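Local coordinates for protein transcriptional regulator (Actinomyces oris, PDB 5V8C) that mediates glycosylation of a bacterial cell-wall-anchored protein as a phosphotransferase of the LytR-Cps2A-Psr family, at residues N96-L101 and I107-L112; I9-T14 and T226-T231; A118-I123 and I158-L163; D125-I130 and H215-T220. All coordinates share one frame; numbering follows the deposited sequence.

Near the N terminus the chain lays down 9-14, which waits until 226-231 to close contact 2, the longest loop; the other three contacts all fall within it. Contact 1 comes first, tying helix 94-105 to the start of strand 111-115, and it touches contact 2 because strands 111-115 and 226-228 are sheet neighbours. Helix 117-126 follows. Its 118-123 part meets helix 157-165 in contact 3, while 125-130, the end of the helix and the turn after it, meets helix 211-223 in contact 4, so these two loops cross. Contact 2 ties the N-terminal segment to strand 226-228; contacts 3 and 4, which touch through A160 and I130, join helices 117-126, 157-165 and 211-223.

Contact 1. Residues N96-L101 and I107-L112; sequences NTVNAL and IPTTHL
L101, in the last turns of helix 94-105, and I107, in the loop that leads to strand 111-115, have their CA atoms 5.6 Å apart. The segments then diverge slightly, V98 CA lying 6.5 Å from T109 CA. One backbone hydrogen bond joins them: I107 N donates to L101 O at 3.2 Å, nearly straight at the hydrogen (172°), although the donor sits above the carbonyl plane (47° out of it). The carbonyl of L101 thus takes up the first N-H of 107-112, and the chain is turned back beside the helix it has just left. The L101 and I107 side chains lie alongside each other, pointing the same way. L101 CB points toward the other segment and lies 3.8 Å from I107 CG1; with CG beside the backbone N (chi1 -74°), L101 CD1 also comes to 4.2 Å from that CG1. One turn earlier V98 presents a single methyl to two partners: V98 CG2 is 4.3 Å from T109 CG2 and also 4.3 Å from L112 CD1. The contact is therefore polar at its backbone end and wholly apolar toward the strand, and every residue that touches is buried. L24 of strand 23-28 packs against V98, L101, T109 and L112. Backbone hydrogen bonds of T110 with T22 and of H111 with L24 join the chain to strand 23-28 of the mixed sheet, with helix 94-105 packed against it and its own C102 joined to C288 by a disulfide.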
loop_
_atom_site.group_PDB
_atom_site.type_symbol
_atom_site.label_atom_id
_atom_site.label_comp_id
_atom_site.label_asym_id
_atom_site.label_seq_id
_atom_site.Cartn_x
_atom_site.Cartn_y
_atom_site.Cartn_z
ATOM N N ASN A 96 3.059 16.324 -1.820
ATOM C CA ASN A 96 3.712 16.377 -0.518
ATOM C C ASN A 96 4.190 15.008 -0.063
ATOM O O ASN A 96 5.294 14.910 0.466
ATOM C CB ASN A 96 2.811 17.014 0.526
ATOM C CG ASN A 96 3.565 17.419 1.760
ATOM O OD1 ASN A 96 4.641 18.030 1.685
ATOM N ND2 ASN A 96 3.052 17.025 2.915
ATOM N N THR A 97 3.375 13.956 -0.283
ATOM C CA THR A 97 3.737 12.564 0.027
ATOM C C THR A 97 4.928 12.116 -0.839
ATOM O O THR A 97 5.877 11.539 -0.306
ATOM C CB THR A 97 2.535 11.629 -0.163
ATOM O OG1 THR A 97 1.424 12.152 0.557
ATOM C CG2 THR A 97 2.820 10.210 0.298
ATOM N N VAL A 98 4.880 12.406 -2.157
ATOM C CA VAL A 98 5.954 12.100 -3.107
ATOM C C VAL A 98 7.262 12.798 -2.648
ATOM O O VAL A 98 8.316 12.158 -2.582
ATOM C CB VAL A 98 5.535 12.472 -4.562
ATOM C CG1 VAL A 98 6.738 12.648 -5.474
ATOM C CG2 VAL A 98 4.580 11.434 -5.144
ATOM N N ASN A 99 7.163 14.078 -2.254
ATOM C CA ASN A 99 8.298 14.851 -1.777
ATOM C C ASN A 99 8.818 14.367 -0.424
ATOM O O ASN A 99 10.028 14.219 -0.269
ATOM C CB ASN A 99 7.958 16.339 -1.750
ATOM C CG ASN A 99 7.804 16.964 -3.122
ATOM O OD1 ASN A 99 8.083 16.355 -4.158
ATOM N ND2 ASN A 99 7.341 18.199 -3.158
ATOM N N ALA A 100 7.913 14.079 0.535
ATOM C CA ALA A 100 8.261 13.585 1.870
ATOM C C ALA A 100 9.049 12.272 1.822
ATOM O O ALA A 100 10.100 12.178 2.450
ATOM C CB ALA A 100 7.009 13.419 2.719
ATOM N N LEU A 101 8.575 11.284 1.037
ATOM C CA LEU A 101 9.250 9.992 0.877
ATOM C C LEU A 101 10.687 10.127 0.374
ATOM O O LEU A 101 11.574 9.390 0.815
ATOM C CB LEU A 101 8.441 9.063 -0.027
ATOM C CG LEU A 101 7.190 8.490 0.617
ATOM C CD1 LEU A 101 6.453 7.625 -0.343
ATOM C CD2 LEU A 101 7.523 7.713 1.896
ATOM N N ILE A 107 13.254 7.660 -1.255
ATOM C CA ILE A 107 12.606 6.885 -2.299
ATOM C C ILE A 107 12.158 7.825 -3.446
ATOM O O ILE A 107 11.218 8.612 -3.286
ATOM C CB ILE A 107 11.514 5.860 -1.808
ATOM C CG1 ILE A 107 10.069 6.340 -2.036
ATOM C CG2 ILE A 107 11.716 5.396 -0.364
ATOM C CD1 ILE A 107 9.461 5.763 -3.300
ATOM N N PRO A 108 12.857 7.772 -4.606
ATOM C CA PRO A 108 12.457 8.612 -5.744
ATOM C C PRO A 108 11.349 7.941 -6.562
ATOM O O PRO A 108 11.591 6.971 -7.286
ATOM C CB PRO A 108 13.769 8.790 -6.539
ATOM C CG PRO A 108 14.764 7.811 -5.927
ATOM C CD PRO A 108 14.011 6.930 -4.967
ATOM N N THR A 109 10.124 8.455 -6.425
ATOM C CA THR A 109 8.943 7.943 -7.106
ATOM C C THR A 109 9.005 8.193 -8.626
ATOM O O THR A 109 9.162 9.325 -9.074
ATOM C CB THR A 109 7.687 8.497 -6.429
ATOM O OG1 THR A 109 7.666 8.021 -5.088
ATOM C CG2 THR A 109 6.404 8.085 -7.124
ATOM N N THR A 110 8.870 7.116 -9.400
ATOM C CA THR A 110 8.895 7.123 -10.861
ATOM C C THR A 110 7.459 7.211 -11.418
ATOM O O THR A 110 7.220 7.927 -12.394
ATOM C CB THR A 110 9.706 5.901 -11.339
ATOM O OG1 THR A 110 11.080 6.129 -11.028
ATOM C CG2 THR A 110 9.571 5.629 -12.830
ATOM N N HIS A 111 6.503 6.519 -10.764
ATOM C CA HIS A 111 5.095 6.493 -11.164
ATOM C C HIS A 111 4.179 6.595 -9.940
ATOM O O HIS A 111 4.598 6.261 -8.833
ATOM C CB HIS A 111 4.790 5.211 -11.949
ATOM C CG HIS A 111 5.640 5.026 -13.162
ATOM N ND1 HIS A 111 5.438 5.773 -14.305
ATOM C CD2 HIS A 111 6.672 4.178 -13.372
ATOM C CE1 HIS A 111 6.337 5.348 -15.176
ATOM N NE2 HIS A 111 7.109 4.394 -14.655
ATOM N N LEU A 112 2.932 7.039 -10.133
ATOM C CA LEU A 112 2.014 7.198 -9.013
ATOM C C LEU A 112 0.614 6.681 -9.311
ATOM O O LEU A 112 -0.007 7.096 -10.300
ATOM C CB LEU A 112 1.956 8.662 -8.515
ATOM C CG LEU A 112 0.963 8.910 -7.348
ATOM C CD1 LEU A 112 1.571 8.555 -5.996
ATOM C CD2 LEU A 112 0.436 10.321 -7.349
#

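Contact 2. Residues I9-T14 and T226-T231; sequences IAMPTT and TLDSGT
I9 and M11 meet D228 at the margin of the seven-stranded mixed sheet, where a type I beta turn from D228 to T231 ends strand 226-228. Strand 5-7, the outermost, runs parallel to it just before 9-14 leaves the sheet, and I9 CA comes within 5.8 Å of D228 CA. I9 packs on the aspartate's first carbon, I9 CB lying 4.2 Å from D228 CB. In one of its two conformers, so only tentatively, M11 crosses D228 at about a right angle, its chain bent at chi2 (-56°) and M11 CE 3.3 Å from D228 OD2. The carboxylate itself is spoken for on the sheet side, since OD2 accepts a hydrogen bond from L112 N of strand 111-115. With chi1 at 67°, D228 CG sits between its own backbone N and carbonyl carbon, which lets D228 OD1 curl back over the turn and take a weak hydrogen bond from G230 N at 3.0 Å. D228 thus links strand 111-115 to the turn after 226-228, firmly through OD2 and weakly through OD1, while I9 also packs on P94, Q95 and L112. A water bridges the two backbones, accepting from I9 N at 2.8 Å and, weakly, from S229 N at 3.0 Å.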
loop_
_atom_site.group_PDB
_atom_site.type_symbol
_atom_site.label_atom_id
_atom_site.label_comp_id
_atom_site.label_asym_id
_atom_site.label_seq_id
_atom_site.Cartn_x
_atom_site.Cartn_y
_atom_site.Cartn_z
ATOM N N ILE A 9 1.997 15.735 -11.147
ATOM C CA ILE A 9 2.974 15.550 -10.086
ATOM C C ILE A 9 4.360 15.775 -10.644
ATOM O O ILE A 9 4.697 15.233 -11.699
ATOM C CB ILE A 9 2.817 14.172 -9.354
ATOM C CG1 ILE A 9 1.857 14.285 -8.162
ATOM C CG2 ILE A 9 4.167 13.587 -8.880
ATOM C CD1 ILE A 9 0.545 13.871 -8.455
ATOM N N ALA A 10 5.152 16.610 -9.956
ATOM C CA ALA A 10 6.549 16.841 -10.301
ATOM C C ALA A 10 7.326 15.720 -9.624
ATOM O O ALA A 10 7.486 15.722 -8.397
ATOM C CB ALA A 10 7.010 18.206 -9.800
ATOM N N MET A 11 7.729 14.724 -10.431
ATOM C CA MET A 11 8.461 13.564 -9.940
ATOM C C MET A 11 9.831 13.961 -9.409
ATOM O O MET A 11 10.462 14.866 -9.950
ATOM C CB MET A 11 8.574 12.467 -11.011
ATOM C CG MET A 11 7.276 11.706 -11.250
ATOM S SD MET A 11 6.570 10.933 -9.766
ATOM C CE MET A 11 5.160 10.228 -10.442
ATOM N N PRO A 12 10.305 13.340 -8.292
ATOM C CA PRO A 12 11.619 13.728 -7.756
ATOM C C PRO A 12 12.758 13.267 -8.657
ATOM O O PRO A 12 12.557 12.435 -9.536
ATOM C CB PRO A 12 11.683 13.009 -6.393
ATOM C CG PRO A 12 10.328 12.470 -6.146
ATOM C CD PRO A 12 9.718 12.251 -7.483
ATOM N N THR A 13 13.959 13.796 -8.418
ATOM C CA THR A 13 15.189 13.437 -9.133
ATOM C C THR A 13 16.147 12.720 -8.181
ATOM O O THR A 13 16.127 12.980 -6.975
ATOM C CB THR A 13 15.839 14.679 -9.797
ATOM O OG1 THR A 13 16.083 15.695 -8.812
ATOM C CG2 THR A 13 14.995 15.246 -10.951
ATOM N N THR A 14 16.953 11.798 -8.711
ATOM C CA THR A 14 17.943 11.063 -7.926
ATOM C C THR A 14 19.270 10.936 -8.663
ATOM O O THR A 14 19.309 11.005 -9.895
ATOM C CB THR A 14 17.418 9.684 -7.482
ATOM O OG1 THR A 14 18.289 9.170 -6.479
ATOM C CG2 THR A 14 17.327 8.670 -8.635
ATOM N N THR A 226 -6.428 6.747 -9.970
ATOM C CA THR A 226 -5.881 8.054 -10.280
ATOM C C THR A 226 -4.390 7.844 -10.567
ATOM O O THR A 226 -3.716 7.126 -9.830
ATOM C CB THR A 226 -6.196 9.053 -9.162
ATOM O OG1 THR A 226 -7.605 9.066 -8.940
ATOM C CG2 THR A 226 -5.724 10.456 -9.484
ATOM N N LEU A 227 -3.912 8.393 -11.693
ATOM C CA LEU A 227 -2.529 8.295 -12.158
ATOM C C LEU A 227 -1.933 9.684 -12.305
ATOM O O LEU A 227 -2.648 10.616 -12.690
ATOM C CB LEU A 227 -2.473 7.633 -13.551
ATOM C CG LEU A 227 -2.750 6.144 -13.663
ATOM C CD1 LEU A 227 -2.674 5.699 -15.115
ATOM C CD2 LEU A 227 -1.799 5.322 -12.788
ATOM N N ASP A 228 -0.602 9.808 -12.122
ATOM C CA ASP A 228 0.056 11.075 -12.403
ATOM C C ASP A 228 0.012 11.295 -13.918
ATOM O O ASP A 228 -0.183 10.341 -14.668
ATOM C CB ASP A 228 1.494 11.120 -11.858
ATOM C CG ASP A 228 2.446 10.174 -12.545
ATOM O OD1 ASP A 228 3.069 10.584 -13.556
ATOM O OD2 ASP A 228 2.586 9.034 -12.071
ATOM N N SER A 229 0.154 12.543 -14.361
ATOM C CA SER A 229 0.074 12.906 -15.773
ATOM C C SER A 229 1.128 12.232 -16.646
ATOM O O SER A 229 0.831 11.910 -17.792
ATOM C CB SER A 229 0.134 14.419 -15.936
ATOM O OG SER A 229 -0.914 15.052 -15.221
ATOM N N GLY A 230 2.312 11.974 -16.087
ATOM C CA GLY A 230 3.437 11.388 -16.814
ATOM C C GLY A 230 3.464 9.878 -16.937
ATOM O O GLY A 230 4.300 9.332 -17.661
ATOM N N THR A 231 2.578 9.183 -16.217
ATOM C CA THR A 231 2.542 7.724 -16.256
ATOM C C THR A 231 1.466 7.254 -17.230
ATOM O O THR A 231 0.351 7.778 -17.221
ATOM C CB THR A 231 2.444 7.134 -14.834
ATOM O OG1 THR A 231 2.702 5.733 -14.885
ATOM C CG2 THR A 231 1.103 7.379 -14.179
HETATM O O HOH W 1 2.476 14.213 -13.471
#

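Contact 3. Residues A118-I123 and I158-L163; sequences AQFATI and IDALAL
F120 takes part in both apolar side-chain pairs between helices 117-126 and 157-165, whose segments approach to 8.9 Å between axes at 131° between their N-to-C directions. Its CG is anti to the backbone N (chi1 -172°), which sends the ring out toward the other helix. There CD2 of F120 lies 3.6 Å from L161 CD1, the two side chains sliding past each other in opposite directions. A160 C lies at the edge of the ring, near its plane, 4.3 Å from F120 CE2; A160 CB is also 4.3 Å from F120 CE2. Packing on backbone is the second kind: A121 CB sits 4.1 Å from I158 N, in the first turn of helix 157-165, where a small side chain meets the opposing main chain. Hydrogen bonds are formed within each segment; in 118-123, T122 OG1 donates to A118 O at 2.8 Å while T122 N reaches that oxygen from the opposite face of its plane. A160 also packs on I124 and I130. A PE4 molecule, probably from the crystallisation liquor, lies about 4 Å from the F120 side chain; it may mark part of a hydrophobic pocket, as relatives in this family bind polyprenyl lipid between the central sheet and helices.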
loop_
_atom_site.group_PDB
_atom_site.type_symbol
_atom_site.label_atom_id
_atom_site.label_comp_id
_atom_site.label_asym_id
_atom_site.label_seq_id
_atom_site.Cartn_x
_atom_site.Cartn_y
_atom_site.Cartn_z
ATOM N N ALA A 118 -14.085 3.981 -2.276
ATOM C CA ALA A 118 -15.043 3.435 -3.230
ATOM C C ALA A 118 -14.314 2.747 -4.410
ATOM O O ALA A 118 -14.757 1.694 -4.876
ATOM C CB ALA A 118 -15.946 4.541 -3.739
ATOM N N GLN A 119 -13.171 3.318 -4.846
ATOM C CA GLN A 119 -12.347 2.759 -5.917
ATOM C C GLN A 119 -11.785 1.401 -5.490
ATOM O O GLN A 119 -11.950 0.426 -6.218
ATOM C CB GLN A 119 -11.221 3.729 -6.304
ATOM C CG GLN A 119 -11.665 4.891 -7.187
ATOM C CD GLN A 119 -10.546 5.861 -7.499
ATOM O OE1 GLN A 119 -9.550 5.966 -6.783
ATOM N NE2 GLN A 119 -10.702 6.619 -8.567
ATOM N N PHE A 120 -11.234 1.318 -4.268
ATOM C CA PHE A 120 -10.714 0.073 -3.694
ATOM C C PHE A 120 -11.787 -1.009 -3.613
ATOM O O PHE A 120 -11.560 -2.120 -4.087
ATOM C CB PHE A 120 -10.098 0.324 -2.305
ATOM C CG PHE A 120 -9.367 -0.852 -1.703
ATOM C CD1 PHE A 120 -8.276 -1.420 -2.351
ATOM C CD2 PHE A 120 -9.755 -1.378 -0.480
ATOM C CE1 PHE A 120 -7.583 -2.491 -1.781
ATOM C CE2 PHE A 120 -9.052 -2.435 0.098
ATOM C CZ PHE A 120 -7.961 -2.974 -0.548
ATOM N N ALA A 121 -12.967 -0.680 -3.057
ATOM C CA ALA A 121 -14.077 -1.637 -2.938
ATOM C C ALA A 121 -14.603 -2.135 -4.298
ATOM O O ALA A 121 -14.932 -3.318 -4.419
ATOM C CB ALA A 121 -15.206 -1.042 -2.107
ATOM N N THR A 122 -14.645 -1.241 -5.322
ATOM C CA THR A 122 -15.066 -1.570 -6.694
ATOM C C THR A 122 -14.066 -2.560 -7.323
ATOM O O THR A 122 -14.472 -3.586 -7.870
ATOM C CB THR A 122 -15.223 -0.286 -7.532
ATOM O OG1 THR A 122 -16.267 0.516 -6.982
ATOM C CG2 THR A 122 -15.530 -0.566 -8.986
ATOM N N ILE A 123 -12.759 -2.255 -7.200
ATOM C CA ILE A 123 -11.659 -3.069 -7.715
ATOM C C ILE A 123 -11.693 -4.478 -7.102
ATOM O O ILE A 123 -11.581 -5.465 -7.826
ATOM C CB ILE A 123 -10.297 -2.359 -7.478
ATOM C CG1 ILE A 123 -10.121 -1.150 -8.420
ATOM C CG2 ILE A 123 -9.122 -3.339 -7.597
ATOM C CD1 ILE A 123 -8.866 -0.281 -8.116
ATOM N N ILE A 158 -16.053 -3.972 0.698
ATOM C CA ILE A 158 -16.354 -3.260 1.944
ATOM C C ILE A 158 -15.733 -3.929 3.178
ATOM O O ILE A 158 -15.306 -3.223 4.092
ATOM C CB ILE A 158 -17.877 -2.995 2.120
ATOM C CG1 ILE A 158 -18.147 -1.989 3.252
ATOM C CG2 ILE A 158 -18.670 -4.290 2.322
ATOM C CD1 ILE A 158 -17.516 -0.586 3.066
ATOM N N ASP A 159 -15.682 -5.272 3.199
ATOM C CA ASP A 159 -15.075 -6.048 4.281
ATOM C C ASP A 159 -13.586 -5.794 4.318
ATOM O O ASP A 159 -13.066 -5.428 5.365
ATOM C CB ASP A 159 -15.337 -7.551 4.094
ATOM C CG ASP A 159 -16.744 -8.006 4.439
ATOM O OD1 ASP A 159 -17.358 -7.405 5.349
ATOM O OD2 ASP A 159 -17.229 -8.970 3.800
ATOM N N ALA A 160 -12.912 -5.925 3.159
ATOM C CA ALA A 160 -11.471 -5.703 3.003
ATOM C C ALA A 160 -11.069 -4.274 3.388
ATOM O O ALA A 160 -10.039 -4.069 4.045
ATOM C CB ALA A 160 -11.061 -5.997 1.576
ATOM N N LEU A 161 -11.910 -3.299 3.016
ATOM C CA LEU A 161 -11.705 -1.891 3.340
ATOM C C LEU A 161 -11.834 -1.663 4.848
ATOM O O LEU A 161 -11.028 -0.938 5.421
ATOM C CB LEU A 161 -12.709 -1.020 2.565
ATOM C CG LEU A 161 -12.480 0.492 2.600
ATOM C CD1 LEU A 161 -11.205 0.879 1.872
ATOM C CD2 LEU A 161 -13.657 1.219 1.988
ATOM N N ALA A 162 -12.816 -2.323 5.489
ATOM C CA ALA A 162 -13.025 -2.248 6.932
ATOM C C ALA A 162 -11.842 -2.873 7.692
ATOM O O ALA A 162 -11.467 -2.383 8.752
ATOM C CB ALA A 162 -14.316 -2.956 7.302
ATOM N N LEU A 163 -11.247 -3.935 7.130
ATOM C CA LEU A 163 -10.106 -4.641 7.706
ATOM C C LEU A 163 -8.829 -3.782 7.675
ATOM O O LEU A 163 -8.141 -3.679 8.695
ATOM C CB LEU A 163 -9.890 -5.990 6.982
ATOM C CG LEU A 163 -9.010 -7.036 7.679
ATOM C CD1 LEU A 163 -9.402 -7.232 9.134
ATOM C CD2 LEU A 163 -9.093 -8.362 6.963
#

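Contact 4. Residues D125-I130 and H215-T220; sequences DSLGGI and HQLAHT. With CO (cobalt (II) ion), chain B.
L217 leaves helix 211-223 with CG anti to its backbone N (chi1 172°), carrying the branch from CB toward the end of helix 117-126. Past CG, the methyl CD1 does the touching: it rests 3.9 Å from S126 O and 4.2 Å from S126 CB, and also 4.3 Å from L127 CD2. The other methyl, L217 CD2, stays 4.6 Å from that same L127 CD2. A single leucine tip thus fits against S126 and L127, where helix 117-126 gives way to the turn. Beside it the hydroxyls of S126 and T220 each look to their own helix. S126 OG is hydrogen-bonded to T122 O. T220 OG1 lies close to the carbonyls of Q216 and L217. K207 and I204 of helix 182-208 pack on L217 and L127. Away from this packing H219 holds cobalt through NE2 at 2.4 Å, sharing the ion with the backbone N of A1, while the ring of H2, also part of the metal site, meets that of H219. On the other segment, G128 takes positive phi (79°) just after helix 117-126, the Schellman motif that ends a helix and turns the chain away.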
loop_
_atom_site.group_PDB
_atom_site.type_symbol
_atom_site.label_atom_id
_atom_site.label_comp_id
_atom_site.label_asym_id
_atom_site.label_seq_id
_atom_site.Cartn_x
_atom_site.Cartn_y
_atom_site.Cartn_z
ATOM N N ASP A 125 -14.280 -5.994 -5.652
ATOM C CA ASP A 125 -15.492 -6.691 -6.066
ATOM C C ASP A 125 -15.447 -7.102 -7.539
ATOM O O ASP A 125 -16.072 -8.095 -7.906
ATOM C CB ASP A 125 -16.748 -5.892 -5.706
ATOM C CG ASP A 125 -17.185 -6.124 -4.265
ATOM O OD1 ASP A 125 -16.758 -7.144 -3.666
ATOM O OD2 ASP A 125 -17.948 -5.288 -3.735
ATOM N N SER A 126 -14.624 -6.406 -8.353
ATOM C CA SER A 126 -14.369 -6.766 -9.745
ATOM C C SER A 126 -13.462 -8.006 -9.832
ATOM O O SER A 126 -13.441 -8.682 -10.863
ATOM C CB SER A 126 -13.721 -5.601 -10.478
ATOM O OG SER A 126 -14.666 -4.559 -10.645
ATOM N N LEU A 127 -12.696 -8.283 -8.766
ATOM C CA LEU A 127 -11.836 -9.461 -8.658
ATOM C C LEU A 127 -12.636 -10.618 -8.077
ATOM O O LEU A 127 -12.130 -11.737 -7.987
ATOM C CB LEU A 127 -10.632 -9.180 -7.733
ATOM C CG LEU A 127 -9.552 -8.260 -8.281
ATOM C CD1 LEU A 127 -8.773 -7.586 -7.143
ATOM C CD2 LEU A 127 -8.628 -9.008 -9.226
ATOM N N GLY A 128 -13.854 -10.328 -7.638
ATOM C CA GLY A 128 -14.707 -11.308 -6.982
ATOM C C GLY A 128 -14.318 -11.513 -5.530
ATOM O O GLY A 128 -14.539 -12.590 -4.967
ATOM N N GLY A 129 -13.744 -10.473 -4.924
ATOM C CA GLY A 129 -13.303 -10.519 -3.540
ATOM C C GLY A 129 -11.943 -11.168 -3.368
ATOM O O GLY A 129 -11.350 -11.674 -4.326
ATOM N N ILE A 130 -11.436 -11.144 -2.147
ATOM C CA ILE A 130 -10.126 -11.688 -1.833
ATOM C C ILE A 130 -10.254 -12.699 -0.715
ATOM O O ILE A 130 -11.096 -12.525 0.167
ATOM C CB ILE A 130 -9.113 -10.553 -1.479
ATOM C CG1 ILE A 130 -9.677 -9.582 -0.402
ATOM C CG2 ILE A 130 -8.645 -9.805 -2.742
ATOM C CD1 ILE A 130 -8.647 -8.679 0.265
ATOM N N HIS A 215 -10.477 -8.215 -20.211
ATOM C CA HIS A 215 -11.016 -7.091 -20.991
ATOM C C HIS A 215 -11.820 -6.092 -20.146
ATOM O O HIS A 215 -11.476 -4.912 -20.123
ATOM C CB HIS A 215 -11.839 -7.584 -22.195
ATOM C CG HIS A 215 -11.024 -8.098 -23.348
ATOM N ND1 HIS A 215 -9.691 -7.746 -23.515
ATOM C CD2 HIS A 215 -11.401 -8.883 -24.387
ATOM C CE1 HIS A 215 -9.296 -8.355 -24.624
ATOM N NE2 HIS A 215 -10.291 -9.043 -25.188
ATOM N N GLN A 216 -12.852 -6.572 -19.425
ATOM C CA GLN A 216 -13.698 -5.745 -18.560
ATOM C C GLN A 216 -12.975 -5.378 -17.252
ATOM O O GLN A 216 -13.154 -4.269 -16.736
ATOM C CB GLN A 216 -15.035 -6.451 -18.268
ATOM C CG GLN A 216 -16.259 -5.532 -18.371
ATOM C CD GLN A 216 -17.532 -6.280 -18.708
ATOM O OE1 GLN A 216 -17.892 -7.274 -18.068
ATOM N NE2 GLN A 216 -18.270 -5.792 -19.698
ATOM N N LEU A 217 -12.161 -6.307 -16.722
ATOM C CA LEU A 217 -11.398 -6.090 -15.502
ATOM C C LEU A 217 -10.414 -4.915 -15.662
ATOM O O LEU A 217 -10.476 -3.954 -14.887
ATOM C CB LEU A 217 -10.674 -7.383 -15.096
ATOM C CG LEU A 217 -9.678 -7.264 -13.943
ATOM C CD1 LEU A 217 -10.385 -6.953 -12.613
ATOM C CD2 LEU A 217 -8.823 -8.510 -13.839
ATOM N N ALA A 218 -9.547 -4.981 -16.700
ATOM C CA ALA A 218 -8.558 -3.962 -17.045
ATOM C C ALA A 218 -9.260 -2.648 -17.340
ATOM O O ALA A 218 -8.764 -1.593 -16.950
ATOM C CB ALA A 218 -7.749 -4.400 -18.255
ATOM N N HIS A 219 -10.446 -2.719 -17.968
ATOM C CA HIS A 219 -11.259 -1.542 -18.240
ATOM C C HIS A 219 -11.738 -0.896 -16.938
ATOM O O HIS A 219 -11.519 0.297 -16.754
ATOM C CB HIS A 219 -12.433 -1.882 -19.164
ATOM C CG HIS A 219 -13.162 -0.674 -19.653
ATOM N ND1 HIS A 219 -12.577 0.209 -20.544
ATOM C CD2 HIS A 219 -14.406 -0.235 -19.352
ATOM C CE1 HIS A 219 -13.473 1.161 -20.741
ATOM N NE2 HIS A 219 -14.587 0.940 -20.039
ATOM N N THR A 220 -12.308 -1.690 -16.002
ATOM C CA THR A 220 -12.806 -1.183 -14.715
ATOM C C THR A 220 -11.694 -0.635 -13.825
ATOM O O THR A 220 -11.885 0.423 -13.216
ATOM C CB THR A 220 -13.666 -2.216 -13.986
ATOM O OG1 THR A 220 -13.030 -3.489 -14.051
ATOM C CG2 THR A 220 -15.076 -2.303 -14.556
HETATM CO CO CO B . -16.027 2.754 -19.518
#